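Long-range contacts in PfEMP1 variant 1 of strain MC (Plasmodium falciparum, PDB 5LGD), which probably binds receptors on the surface of host cells, the chain here being one disulfide-rich, all-helical DBL-family domain of a much longer protein: residues Asp17-Ser22 / Asp146-His151; Lys43-Lys48 / Lys161-Asp166; Ser51-Val56 / Lys154-Cys159; Leu94-Ile99 / Arg111-Leu116. One frame throughout, in Å; residues are numbered along the deposited sequence. Where two conformers were deposited one is given.

Contact 1: residues Asp17-Ser22 / Asp146-His151; sequences DMLIDS and DKLLQH
In the packing of helix 7-29 beside helix 144-162, two long helices of the domain's core, M18 and L19 close on L148. The local axes run nearly the same way, 27° apart, but stay 12.1 Å from each other, so long side chains must bridge the gap. L148 does most of this with a single methyl: CD2 lies 3.5 Å from M18 CE and 3.6 Å from L19 CD2. The first distance is short for a carbon pair, evidence of tight packing. M18 and L148 lie alongside each other, pointing opposite ways; the methionine chain bends at chi2 (85°), which brings CE onto the leucine and leaves SD 4.3 Å from L149 CD2. S22 OG is a marginal neighbour at 4.5 Å from L148 CD2; its polar partner is E152, by a hydrogen bond. No hydrogen bond joins the two segments, and all five touching residues are buried. Surrounding helices complete the packing: I112 of helix 106-118 meets L19, while K59 and K60 of helix 45-70 touch M18 and L149. With helix 45-70 antiparallel to helix 144-162 and helix 7-29 running with it, the three long helices form an up-down-up bundle, and this is its widely spaced parallel pair.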
loop_
_atom_site.group_PDB
_atom_site.type_symbol
_atom_site.label_atom_id
_atom_site.label_comp_id
_atom_site.label_asym_id
_atom_site.label_seq_id
_atom_site.Cartn_x
_atom_site.Cartn_y
_atom_site.Cartn_z
ATOM N N ASP B 17 -21.075 26.375 14.118
ATOM C CA ASP B 17 -21.766 27.320 15.004
ATOM C C ASP B 17 -21.277 28.774 14.825
ATOM O O ASP B 17 -22.086 29.686 14.944
ATOM C CB ASP B 17 -21.620 26.885 16.480
ATOM C CG ASP B 17 -22.219 25.528 16.819
ATOM O OD1 ASP B 17 -22.828 24.891 15.919
ATOM O OD2 ASP B 17 -22.057 25.090 17.961
ATOM N N MET B 18 -19.982 29.003 14.508
ATOM C CA MET B 18 -19.565 30.384 14.313
ATOM C C MET B 18 -20.152 30.934 12.984
ATOM O O MET B 18 -20.665 32.064 12.971
ATOM C CB MET B 18 -18.046 30.597 14.513
ATOM C CG MET B 18 -17.212 30.567 13.266
ATOM S SD MET B 18 -17.189 32.194 12.489
ATOM C CE MET B 18 -16.118 31.858 11.198
ATOM N N LEU B 19 -20.205 30.097 11.933
ATOM C CA LEU B 19 -20.761 30.474 10.623
ATOM C C LEU B 19 -22.232 30.791 10.721
ATOM O O LEU B 19 -22.704 31.759 10.104
ATOM C CB LEU B 19 -20.509 29.366 9.589
ATOM C CG LEU B 19 -19.018 29.170 9.190
ATOM C CD1 LEU B 19 -18.854 27.998 8.238
ATOM C CD2 LEU B 19 -18.460 30.402 8.547
ATOM N N ILE B 20 -22.925 30.022 11.580
ATOM C CA ILE B 20 -24.342 30.138 11.873
ATOM C C ILE B 20 -24.592 31.407 12.679
ATOM O O ILE B 20 -25.513 32.148 12.367
ATOM C CB ILE B 20 -24.909 28.814 12.502
ATOM C CG1 ILE B 20 -24.997 27.654 11.448
ATOM C CG2 ILE B 20 -26.281 28.999 13.146
ATOM C CD1 ILE B 20 -25.473 27.980 10.103
ATOM N N ASP B 21 -23.768 31.676 13.668
ATOM C CA ASP B 21 -23.851 32.887 14.485
ATOM C C ASP B 21 -23.624 34.124 13.619
ATOM O O ASP B 21 -24.381 35.087 13.712
ATOM C CB ASP B 21 -22.864 32.818 15.644
ATOM C CG ASP B 21 -23.183 31.838 16.756
ATOM O OD1 ASP B 21 -24.344 31.409 16.855
ATOM O OD2 ASP B 21 -22.278 31.546 17.562
ATOM N N SER B 22 -22.661 34.062 12.698
ATOM C CA SER B 22 -22.391 35.161 11.765
ATOM C C SER B 22 -23.674 35.496 10.947
ATOM O O SER B 22 -24.053 36.663 10.850
ATOM C CB SER B 22 -21.196 34.821 10.876
ATOM O OG SER B 22 -20.780 35.942 10.115
ATOM N N ASP B 146 -10.180 32.833 9.329
ATOM C CA ASP B 146 -9.401 34.038 9.600
ATOM C C ASP B 146 -9.836 35.207 8.666
ATOM O O ASP B 146 -10.103 36.308 9.150
ATOM C CB ASP B 146 -7.916 33.723 9.449
ATOM C CG ASP B 146 -7.417 32.674 10.430
ATOM O OD1 ASP B 146 -7.250 33.011 11.626
ATOM O OD2 ASP B 146 -7.091 31.551 9.982
ATOM N N LYS B 147 -9.975 34.938 7.351
ATOM C CA LYS B 147 -10.433 35.914 6.351
ATOM C C LYS B 147 -11.815 36.436 6.754
ATOM O O LYS B 147 -12.030 37.654 6.762
ATOM C CB LYS B 147 -10.521 35.260 4.957
ATOM C CG LYS B 147 -9.201 35.230 4.189
ATOM C CD LYS B 147 -9.235 36.154 2.959
ATOM C CE LYS B 147 -10.112 35.679 1.813
ATOM N NZ LYS B 147 -10.393 36.775 0.846
ATOM N N LEU B 148 -12.734 35.504 7.137
ATOM C CA LEU B 148 -14.080 35.840 7.598
ATOM C C LEU B 148 -14.085 36.645 8.873
ATOM O O LEU B 148 -14.758 37.679 8.915
ATOM C CB LEU B 148 -15.010 34.621 7.723
ATOM C CG LEU B 148 -16.446 34.984 8.093
ATOM C CD1 LEU B 148 -17.142 35.703 6.952
ATOM C CD2 LEU B 148 -17.208 33.798 8.507
ATOM N N LEU B 149 -13.309 36.217 9.898
ATOM C CA LEU B 149 -13.211 36.989 11.145
ATOM C C LEU B 149 -12.616 38.396 10.915
ATOM O O LEU B 149 -13.025 39.333 11.590
ATOM C CB LEU B 149 -12.495 36.231 12.269
ATOM C CG LEU B 149 -13.265 35.034 12.865
ATOM C CD1 LEU B 149 -12.383 34.249 13.836
ATOM C CD2 LEU B 149 -14.600 35.472 13.537
ATOM N N GLN B 150 -11.741 38.554 9.901
ATOM C CA GLN B 150 -11.165 39.853 9.517
ATOM C C GLN B 150 -12.284 40.717 8.906
ATOM O O GLN B 150 -12.450 41.883 9.286
ATOM C CB GLN B 150 -10.012 39.663 8.514
ATOM C CG GLN B 150 -8.626 39.638 9.167
ATOM C CD GLN B 150 -7.703 38.525 8.723
ATOM O OE1 GLN B 150 -7.584 38.189 7.534
ATOM N NE2 GLN B 150 -6.952 37.995 9.680
ATOM N N HIS B 151 -13.085 40.109 7.995
ATOM C CA HIS B 151 -14.228 40.757 7.344
ATOM C C HIS B 151 -15.244 41.230 8.391
ATOM O O HIS B 151 -15.783 42.337 8.277
ATOM C CB HIS B 151 -14.893 39.807 6.331
ATOM C CG HIS B 151 -16.198 40.316 5.802
ATOM N ND1 HIS B 151 -16.249 41.156 4.706
ATOM C CD2 HIS B 151 -17.453 40.125 6.269
ATOM C CE1 HIS B 151 -17.529 41.427 4.526
ATOM N NE2 HIS B 151 -18.294 40.828 5.441
#

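Contact 2: residues Lys43-Lys48 / Lys161-Asp166; sequences KGCNKK and KTHTDD
With CG anti to its carbonyl carbon (chi1 -50°), H163 sets its imidazole against C45, and N46, whose CG is anti to the backbone N (chi1 164°), lies between H163 and D166. C45 approaches over one ring face. Its CB is 3.4 Å from H163 CG, a CH-pi contact, and its SG stands 4.0 Å from the centroid of the H163 ring, a sulfur-aromatic one. T162 CG2 lies over the opposite face, so the imidazole is sandwiched. Its ND1 is hydrogen-bonded to the backbone N of I42, which helps to fix the ring's rotation.

D166 holds the other end through two hydrogen bonds. Its backbone O takes G44 N at 2.9 Å, on a lone pair in the carbonyl plane. Its carboxylate receives K47 N on OD1 at 3.1 Å, from the syn side and 22° out of the carboxylate plane. An acceptor from a distant part of the chain thus meets an N-H in the first turn of helix 45-70, where the helix dipole would probably favour a negative charge. N46 CB is wedged here, 3.2 Å from D166 OD1 and 3.2 Å from H163 O, and its amide plane stands nearly perpendicular to the carboxylate.

C45 is also tied to C32 by a disulfide, which joins the loop after helix 7-29 to this corner. The contact therefore sits at one end of the domain, where the chain leaving helix 144-162 folds back over the start of helix 45-70.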
loop_
_atom_site.group_PDB
_atom_site.type_symbol
_atom_site.label_atom_id
_atom_site.label_comp_id
_atom_site.label_asym_id
_atom_site.label_seq_id
_atom_site.Cartn_x
_atom_site.Cartn_y
_atom_site.Cartn_z
ATOM N N LYS B 43 -31.828 53.882 15.489
ATOM C CA LYS B 43 -31.946 53.946 16.942
ATOM C C LYS B 43 -31.747 52.530 17.529
ATOM O O LYS B 43 -32.254 51.547 16.967
ATOM C CB LYS B 43 -33.338 54.519 17.315
ATOM C CG LYS B 43 -33.365 55.379 18.571
ATOM C CD LYS B 43 -34.667 56.161 18.707
ATOM C CE LYS B 43 -35.505 55.669 19.858
ATOM N NZ LYS B 43 -36.756 56.458 19.999
ATOM N N GLY B 44 -30.946 52.454 18.595
ATOM C CA GLY B 44 -30.649 51.222 19.321
ATOM C C GLY B 44 -29.660 50.286 18.666
ATOM O O GLY B 44 -29.382 49.211 19.195
ATOM N N CYS B 45 -29.118 50.681 17.518
ATOM C CA CYS B 45 -28.169 49.853 16.788
ATOM C C CYS B 45 -26.781 49.895 17.331
ATOM O O CYS B 45 -26.094 48.886 17.214
ATOM C CB CYS B 45 -28.185 50.182 15.306
ATOM S SG CYS B 45 -29.476 49.329 14.390
ATOM N N ASN B 46 -26.343 51.042 17.910
ATOM C CA ASN B 46 -25.002 51.178 18.481
ATOM C C ASN B 46 -24.656 50.012 19.405
ATOM O O ASN B 46 -23.614 49.370 19.207
ATOM C CB ASN B 46 -24.830 52.504 19.204
ATOM C CG ASN B 46 -23.629 52.494 20.099
ATOM O OD1 ASN B 46 -22.490 52.684 19.640
ATOM N ND2 ASN B 46 -23.849 52.161 21.381
ATOM N N LYS B 47 -25.540 49.750 20.409
ATOM C CA LYS B 47 -25.453 48.674 21.409
ATOM C C LYS B 47 -25.164 47.349 20.702
ATOM O O LYS B 47 -24.195 46.673 21.048
ATOM C CB LYS B 47 -26.777 48.593 22.211
ATOM C CG LYS B 47 -26.775 47.578 23.352
ATOM C CD LYS B 47 -28.151 47.432 23.994
ATOM C CE LYS B 47 -28.695 46.025 23.880
ATOM N NZ LYS B 47 -30.004 45.886 24.577
ATOM N N LYS B 48 -25.970 47.029 19.656
ATOM C CA LYS B 48 -25.834 45.823 18.851
ATOM C C LYS B 48 -24.526 45.768 18.055
ATOM O O LYS B 48 -23.969 44.682 17.944
ATOM C CB LYS B 48 -27.073 45.619 17.954
ATOM C CG LYS B 48 -28.029 44.580 18.517
ATOM C CD LYS B 48 -29.105 45.175 19.394
ATOM C CE LYS B 48 -29.663 44.120 20.318
ATOM N NZ LYS B 48 -31.049 44.439 20.758
ATOM N N LYS B 161 -19.420 53.193 12.796
ATOM C CA LYS B 161 -19.223 54.464 12.093
ATOM C C LYS B 161 -20.564 55.034 11.607
ATOM O O LYS B 161 -20.706 56.253 11.517
ATOM C CB LYS B 161 -18.210 54.327 10.944
ATOM C CG LYS B 161 -16.767 54.389 11.426
ATOM C CD LYS B 161 -15.810 53.631 10.514
ATOM C CE LYS B 161 -14.435 53.505 11.137
ATOM N NZ LYS B 161 -13.479 52.794 10.247
ATOM N N THR B 162 -21.545 54.155 11.330
ATOM C CA THR B 162 -22.892 54.528 10.903
ATOM C C THR B 162 -23.771 54.738 12.154
ATOM O O THR B 162 -24.328 55.826 12.352
ATOM C CB THR B 162 -23.496 53.446 9.968
ATOM O OG1 THR B 162 -22.578 53.099 8.923
ATOM C CG2 THR B 162 -24.824 53.862 9.381
ATOM N N HIS B 163 -23.877 53.693 12.996
ATOM C CA HIS B 163 -24.676 53.714 14.217
ATOM C C HIS B 163 -23.826 54.126 15.410
ATOM O O HIS B 163 -23.672 53.350 16.346
ATOM C CB HIS B 163 -25.324 52.345 14.446
ATOM C CG HIS B 163 -26.044 51.804 13.255
ATOM N ND1 HIS B 163 -27.251 52.336 12.840
ATOM C CD2 HIS B 163 -25.718 50.766 12.450
ATOM C CE1 HIS B 163 -27.612 51.616 11.792
ATOM N NE2 HIS B 163 -26.723 50.657 11.523
ATOM N N THR B 164 -23.276 55.358 15.357
ATOM C CA THR B 164 -22.386 56.008 16.344
ATOM C C THR B 164 -23.024 56.253 17.726
ATOM O O THR B 164 -22.312 56.326 18.738
ATOM C CB THR B 164 -21.914 57.385 15.800
ATOM O OG1 THR B 164 -23.041 58.106 15.279
ATOM C CG2 THR B 164 -20.824 57.273 14.744
ATOM N N ASP B 165 -24.355 56.450 17.744
ATOM C CA ASP B 165 -25.127 56.753 18.947
ATOM C C ASP B 165 -26.453 55.981 18.956
ATOM O O ASP B 165 -27.048 55.753 17.891
ATOM C CB ASP B 165 -25.385 58.270 19.026
ATOM C CG ASP B 165 -25.583 58.786 20.430
ATOM O OD1 ASP B 165 -24.565 58.953 21.152
ATOM O OD2 ASP B 165 -26.748 59.044 20.806
ATOM N N ASP B 166 -26.908 55.572 20.162
ATOM C CA ASP B 166 -28.159 54.836 20.309
ATOM C C ASP B 166 -29.365 55.709 19.957
ATOM O O ASP B 166 -30.338 55.191 19.435
ATOM C CB ASP B 166 -28.286 54.155 21.681
ATOM C CG ASP B 166 -27.628 52.785 21.750
ATOM O OD1 ASP B 166 -27.644 52.060 20.720
ATOM O OD2 ASP B 166 -27.171 52.405 22.845
#

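Contact 3: residues Ser51-Val56 / Lys154-Cys159. Unlike the reference sequence in segment 51-56: S51 (reference Cys).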
loop_
_atom_site.group_PDB
_atom_site.type_symbol
_atom_site.label_atom_id
_atom_site.label_comp_id
_atom_site.label_asym_id
_atom_site.label_seq_id
_atom_site.Cartn_x
_atom_site.Cartn_y
_atom_site.Cartn_z
ATOM N N SER B 51 -21.917 44.579 20.706
ATOM C CA SER B 51 -22.077 43.134 20.996
ATOM C C SER B 51 -21.525 42.284 19.854
ATOM O O SER B 51 -20.851 41.273 20.105
ATOM C CB SER B 51 -23.546 42.774 21.210
ATOM O OG SER B 51 -24.089 43.497 22.301
ATOM N N PHE B 52 -21.811 42.713 18.595
ATOM C CA PHE B 52 -21.317 42.066 17.386
ATOM C C PHE B 52 -19.771 42.227 17.355
ATOM O O PHE B 52 -19.086 41.237 17.146
ATOM C CB PHE B 52 -21.984 42.631 16.132
ATOM C CG PHE B 52 -21.412 42.109 14.831
ATOM C CD1 PHE B 52 -21.333 40.740 14.583
ATOM C CD2 PHE B 52 -20.998 42.985 13.836
ATOM C CE1 PHE B 52 -20.789 40.261 13.391
ATOM C CE2 PHE B 52 -20.458 42.504 12.639
ATOM C CZ PHE B 52 -20.350 41.148 12.429
ATOM N N GLN B 53 -19.240 43.435 17.643
ATOM C CA GLN B 53 -17.790 43.680 17.721
ATOM C C GLN B 53 -17.135 42.779 18.786
ATOM O O GLN B 53 -16.057 42.239 18.539
ATOM C CB GLN B 53 -17.470 45.158 18.007
ATOM C CG GLN B 53 -15.970 45.459 17.945
ATOM C CD GLN B 53 -15.687 46.925 17.848
ATOM O OE1 GLN B 53 -15.854 47.677 18.815
ATOM N NE2 GLN B 53 -15.224 47.359 16.682
ATOM N N LYS B 54 -17.795 42.631 19.961
ATOM C CA LYS B 54 -17.346 41.791 21.078
ATOM C C LYS B 54 -17.240 40.338 20.617
ATOM O O LYS B 54 -16.199 39.708 20.821
ATOM C CB LYS B 54 -18.340 41.891 22.252
ATOM C CG LYS B 54 -17.737 41.609 23.625
ATOM C CD LYS B 54 -18.804 41.202 24.640
ATOM C CE LYS B 54 -18.266 41.208 26.054
ATOM N NZ LYS B 54 -19.300 40.787 27.036
ATOM N N TRP B 55 -18.327 39.813 19.986
ATOM C CA TRP B 55 -18.407 38.465 19.461
ATOM C C TRP B 55 -17.243 38.172 18.546
ATOM O O TRP B 55 -16.664 37.112 18.695
ATOM C CB TRP B 55 -19.732 38.274 18.700
ATOM C CG TRP B 55 -19.891 36.938 18.039
ATOM C CD1 TRP B 55 -20.261 35.764 18.629
ATOM C CD2 TRP B 55 -19.734 36.655 16.645
ATOM N NE1 TRP B 55 -20.361 34.770 17.685
ATOM C CE2 TRP B 55 -20.063 35.294 16.453
ATOM C CE3 TRP B 55 -19.340 37.421 15.534
ATOM C CZ2 TRP B 55 -19.993 34.679 15.200
ATOM C CZ3 TRP B 55 -19.312 36.815 14.286
ATOM C CH2 TRP B 55 -19.628 35.459 14.131
ATOM N N VAL B 56 -16.904 39.092 17.599
ATOM C CA VAL B 56 -15.790 38.927 16.642
ATOM C C VAL B 56 -14.471 38.680 17.393
ATOM O O VAL B 56 -13.767 37.738 17.053
ATOM C CB VAL B 56 -15.643 40.082 15.605
ATOM C CG1 VAL B 56 -14.637 39.724 14.513
ATOM C CG2 VAL B 56 -16.972 40.463 14.980
ATOM N N LYS B 154 -14.254 44.386 10.170
ATOM C CA LYS B 154 -14.488 45.532 9.288
ATOM C C LYS B 154 -15.955 45.902 9.240
ATOM O O LYS B 154 -16.251 47.086 9.176
ATOM C CB LYS B 154 -13.921 45.293 7.880
ATOM C CG LYS B 154 -12.396 45.401 7.833
ATOM C CD LYS B 154 -11.776 44.469 6.797
ATOM C CE LYS B 154 -10.271 44.381 6.944
ATOM N NZ LYS B 154 -9.654 43.514 5.903
ATOM N N GLU B 155 -16.876 44.908 9.291
ATOM C CA GLU B 155 -18.317 45.162 9.305
ATOM C C GLU B 155 -18.795 45.757 10.628
ATOM O O GLU B 155 -19.630 46.659 10.611
ATOM C CB GLU B 155 -19.136 43.928 8.915
ATOM C CG GLU B 155 -19.074 43.631 7.424
ATOM C CD GLU B 155 -19.528 44.750 6.501
ATOM O OE1 GLU B 155 -20.690 45.197 6.639
ATOM O OE2 GLU B 155 -18.712 45.203 5.664
ATOM N N ALA B 156 -18.249 45.275 11.760
ATOM C CA ALA B 156 -18.573 45.793 13.082
ATOM C C ALA B 156 -17.974 47.235 13.243
ATOM O O ALA B 156 -18.550 48.067 13.955
ATOM C CB ALA B 156 -18.010 44.862 14.138
ATOM N N ASP B 157 -16.847 47.531 12.552
ATOM C CA ASP B 157 -16.246 48.874 12.560
ATOM C C ASP B 157 -17.076 49.823 11.717
ATOM O O ASP B 157 -17.223 50.992 12.083
ATOM C CB ASP B 157 -14.788 48.863 12.072
ATOM C CG ASP B 157 -13.806 48.421 13.128
ATOM O OD1 ASP B 157 -14.064 48.683 14.327
ATOM O OD2 ASP B 157 -12.760 47.840 12.759
ATOM N N LYS B 158 -17.608 49.322 10.581
ATOM C CA LYS B 158 -18.467 50.091 9.687
ATOM C C LYS B 158 -19.804 50.359 10.408
ATOM O O LYS B 158 -20.319 51.480 10.343
ATOM C CB LYS B 158 -18.677 49.338 8.362
ATOM C CG LYS B 158 -17.509 49.434 7.379
ATOM C CD LYS B 158 -17.704 48.486 6.188
ATOM C CE LYS B 158 -16.845 48.844 4.998
ATOM N NZ LYS B 158 -15.438 48.398 5.164
ATOM N N CYS B 159 -20.329 49.325 11.132
ATOM C CA CYS B 159 -21.544 49.343 11.965
ATOM C C CYS B 159 -21.454 50.522 12.949
ATOM O O CYS B 159 -22.373 51.326 13.015
ATOM C CB CYS B 159 -21.685 48.015 12.712
ATOM S SG CYS B 159 -23.360 47.630 13.288
#
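F52 and Q53 straddle A156, whose CB sits at the middle of the contact. The methyl is 3.5 Å from F52 CD2, approaching the ring obliquely, and 3.9 Å from Q53 CB. E155 takes the edge of the same ring, with its backbone C 4.2 Å from F52 CE2. On the more exposed flank, Q53 reaches across to D157: its chain is extended beyond CG, and NE2 comes within 2.9 Å of D157 OD1, with the amide and carboxylate planes 74° apart. F52 is placed by chi1 of 174°, CG anti to the backbone N, and V56 CG2 of its own helix lies over one ring face.

Further out, the ring of W25 on helix 7-29 meets that of F52, and W55 packs edge-to-face on W25, which brings the third long helix up to this pair. C159, one turn beyond E155, is linked to C49 by a disulfide, a covalent tie between the same two helices. With alanine between them the backbones come close: the axes are 9.0 Å apart and the CA atoms of Q53 and A156 only 5.2 Å. At 159° between the N-to-C directions, this is a close-packed antiparallel helix pair, disulfide-pinned, within a three-helix bundle.

Contact 4: residues Leu94-Ile99 / Arg111-Leu116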
loop_
_atom_site.group_PDB
_atom_site.type_symbol
_atom_site.label_atom_id
_atom_site.label_comp_id
_atom_site.label_asym_id
_atom_site.label_seq_id
_atom_site.Cartn_x
_atom_site.Cartn_y
_atom_site.Cartn_z
ATOM N N LEU B 94 -14.383 22.618 0.014
ATOM C CA LEU B 94 -14.285 21.497 0.956
ATOM C C LEU B 94 -14.999 21.813 2.267
ATOM O O LEU B 94 -15.615 20.933 2.853
ATOM C CB LEU B 94 -12.814 21.111 1.237
ATOM C CG LEU B 94 -12.568 19.937 2.212
ATOM C CD1 LEU B 94 -13.272 18.667 1.758
ATOM C CD2 LEU B 94 -11.056 19.623 2.329
ATOM N N LEU B 95 -14.865 23.047 2.758
ATOM C CA LEU B 95 -15.512 23.477 3.994
ATOM C C LEU B 95 -17.046 23.213 3.959
ATOM O O LEU B 95 -17.598 22.659 4.906
ATOM C CB LEU B 95 -15.228 24.967 4.249
ATOM C CG LEU B 95 -15.934 25.593 5.428
ATOM C CD1 LEU B 95 -15.590 24.856 6.696
ATOM C CD2 LEU B 95 -15.512 27.025 5.599
ATOM N N LEU B 96 -17.697 23.608 2.871
ATOM C CA LEU B 96 -19.121 23.478 2.654
ATOM C C LEU B 96 -19.492 21.990 2.516
ATOM O O LEU B 96 -20.522 21.553 3.051
ATOM C CB LEU B 96 -19.508 24.295 1.374
ATOM C CG LEU B 96 -20.019 25.779 1.510
ATOM C CD1 LEU B 96 -19.600 26.466 2.773
ATOM C CD2 LEU B 96 -19.710 26.620 0.282
ATOM N N GLU B 97 -18.629 21.196 1.848
ATOM C CA GLU B 97 -18.874 19.756 1.746
ATOM C C GLU B 97 -18.892 19.074 3.140
ATOM O O GLU B 97 -19.747 18.242 3.400
ATOM C CB GLU B 97 -17.734 19.110 0.986
ATOM C CG GLU B 97 -17.999 18.749 -0.441
ATOM C CD GLU B 97 -16.752 18.060 -0.948
ATOM O OE1 GLU B 97 -16.264 18.448 -2.032
ATOM O OE2 GLU B 97 -16.214 17.197 -0.211
ATOM N N ILE B 98 -17.886 19.366 3.988
ATOM C CA ILE B 98 -17.747 18.742 5.311
ATOM C C ILE B 98 -18.937 19.131 6.194
ATOM O O ILE B 98 -19.577 18.256 6.769
ATOM C CB ILE B 98 -16.368 19.069 5.932
ATOM C CG1 ILE B 98 -15.253 18.318 5.156
ATOM C CG2 ILE B 98 -16.311 18.779 7.453
ATOM C CD1 ILE B 98 -13.842 18.799 5.463
ATOM N N ILE B 99 -19.292 20.418 6.205
ATOM C CA ILE B 99 -20.452 20.911 6.975
ATOM C C ILE B 99 -21.704 20.206 6.557
ATOM O O ILE B 99 -22.383 19.696 7.437
ATOM C CB ILE B 99 -20.586 22.437 6.989
ATOM C CG1 ILE B 99 -19.398 23.019 7.807
ATOM C CG2 ILE B 99 -21.927 22.868 7.627
ATOM C CD1 ILE B 99 -19.154 24.380 7.572
ATOM N N ARG B 111 -26.977 29.606 2.817
ATOM C CA ARG B 111 -26.803 30.796 3.662
ATOM C C ARG B 111 -25.308 31.079 3.926
ATOM O O ARG B 111 -24.882 32.240 3.871
ATOM C CB ARG B 111 -27.552 30.655 5.028
ATOM C CG ARG B 111 -29.069 30.381 4.964
ATOM C CD ARG B 111 -29.923 30.769 6.199
ATOM N NE ARG B 111 -29.282 30.675 7.521
ATOM C CZ ARG B 111 -29.123 29.556 8.227
ATOM N NH1 ARG B 111 -29.483 28.392 7.724
ATOM N NH2 ARG B 111 -28.532 29.589 9.413
ATOM N N ILE B 112 -24.519 30.010 4.224
ATOM C CA ILE B 112 -23.092 30.110 4.530
ATOM C C ILE B 112 -22.349 30.576 3.251
ATOM O O ILE B 112 -21.616 31.567 3.302
ATOM C CB ILE B 112 -22.531 28.783 5.107
ATOM C CG1 ILE B 112 -23.219 28.464 6.464
ATOM C CG2 ILE B 112 -20.987 28.897 5.265
ATOM C CD1 ILE B 112 -22.993 27.083 7.089
ATOM N N GLU B 113 -22.606 29.899 2.106
ATOM C CA GLU B 113 -22.053 30.205 0.792
ATOM C C GLU B 113 -22.308 31.690 0.455
ATOM O O GLU B 113 -21.363 32.379 0.073
ATOM C CB GLU B 113 -22.667 29.263 -0.251
ATOM C CG GLU B 113 -21.854 29.079 -1.518
ATOM C CD GLU B 113 -22.418 28.085 -2.518
ATOM O OE1 GLU B 113 -23.629 27.770 -2.448
ATOM O OE2 GLU B 113 -21.642 27.636 -3.391
ATOM N N ALA B 114 -23.535 32.201 0.701
ATOM C CA ALA B 114 -23.915 33.608 0.486
ATOM C C ALA B 114 -23.083 34.564 1.380
ATOM O O ALA B 114 -22.571 35.585 0.889
ATOM C CB ALA B 114 -25.394 33.798 0.778
ATOM N N LEU B 115 -22.980 34.228 2.696
ATOM C CA LEU B 115 -22.200 34.947 3.716
ATOM C C LEU B 115 -20.724 35.020 3.298
ATOM O O LEU B 115 -20.126 36.090 3.375
ATOM C CB LEU B 115 -22.336 34.257 5.095
ATOM C CG LEU B 115 -21.661 34.955 6.297
ATOM C CD1 LEU B 115 -22.677 35.823 7.063
ATOM C CD2 LEU B 115 -21.111 33.944 7.244
ATOM N N LEU B 116 -20.155 33.899 2.825
ATOM C CA LEU B 116 -18.757 33.859 2.393
ATOM C C LEU B 116 -18.547 34.633 1.085
ATOM O O LEU B 116 -17.516 35.296 0.943
ATOM C CB LEU B 116 -18.254 32.408 2.275
ATOM C CG LEU B 116 -18.270 31.535 3.538
ATOM C CD1 LEU B 116 -17.812 30.139 3.217
ATOM C CD2 LEU B 116 -17.382 32.131 4.657
#
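L96 meets I112 and L116 with one methyl and E113 with the other, and on this fork most of the contact rests. CD1 lies 3.7 Å from I112 CG2 and 4.1 Å from L116 CD1; the leucine runs alongside both, head to tail. CD2 turns to the more exposed side, 3.7 Å from E113 CG, where the glutamate crosses it at about a right angle and offers the aliphatic part of an extended chain. I112 presents CG2 because that branch is the one anti to its backbone N, CG1 being anti to the carbonyl carbon (chi1 -63°). Its CD1 reaches the other way, 4.4 Å from I99 CG2, and so draws in the next turn of helix 92-103. No hydrogen bond passes between the segments; the seam is apolar and, apart from E113, buried.

On the inner side, L95 touches W12 of helix 7-29 and L115 packs on L148 of helix 144-162. L94, E97 and I98 turn instead to a different protein chain of the assembly, which E97 meets with a hydrogen bond. The axes lie 11.1 Å apart and 157° from parallel, and the two helices follow one another directly in sequence: an antiparallel helical hairpin, laid upon the long-helix core.

How the contacts relate
From the N terminus, helix 7-29 supplies the first half of contact 1, whose loop closes only at residues 146-151. Helix 45-70 then opens contact 2 at its start and contact 3 about two turns further on. Both close on helix 144-162 or just after it, contact 3 within the span of contact 2, and both cross contact 1. Contact 4 is the local one: it closes a short hairpin, 94-116, that falls within the spans of the other three. Contacts 1 to 3 thus tie helix 144-162 to both other long helices: contact 1 to helix 7-29, contacts 2 and 3 to helix 45-70. Contact 4 touches contact 1 through L19 and S22, seating the hairpin on the bundle, about 30 Å from contact 2 between centres.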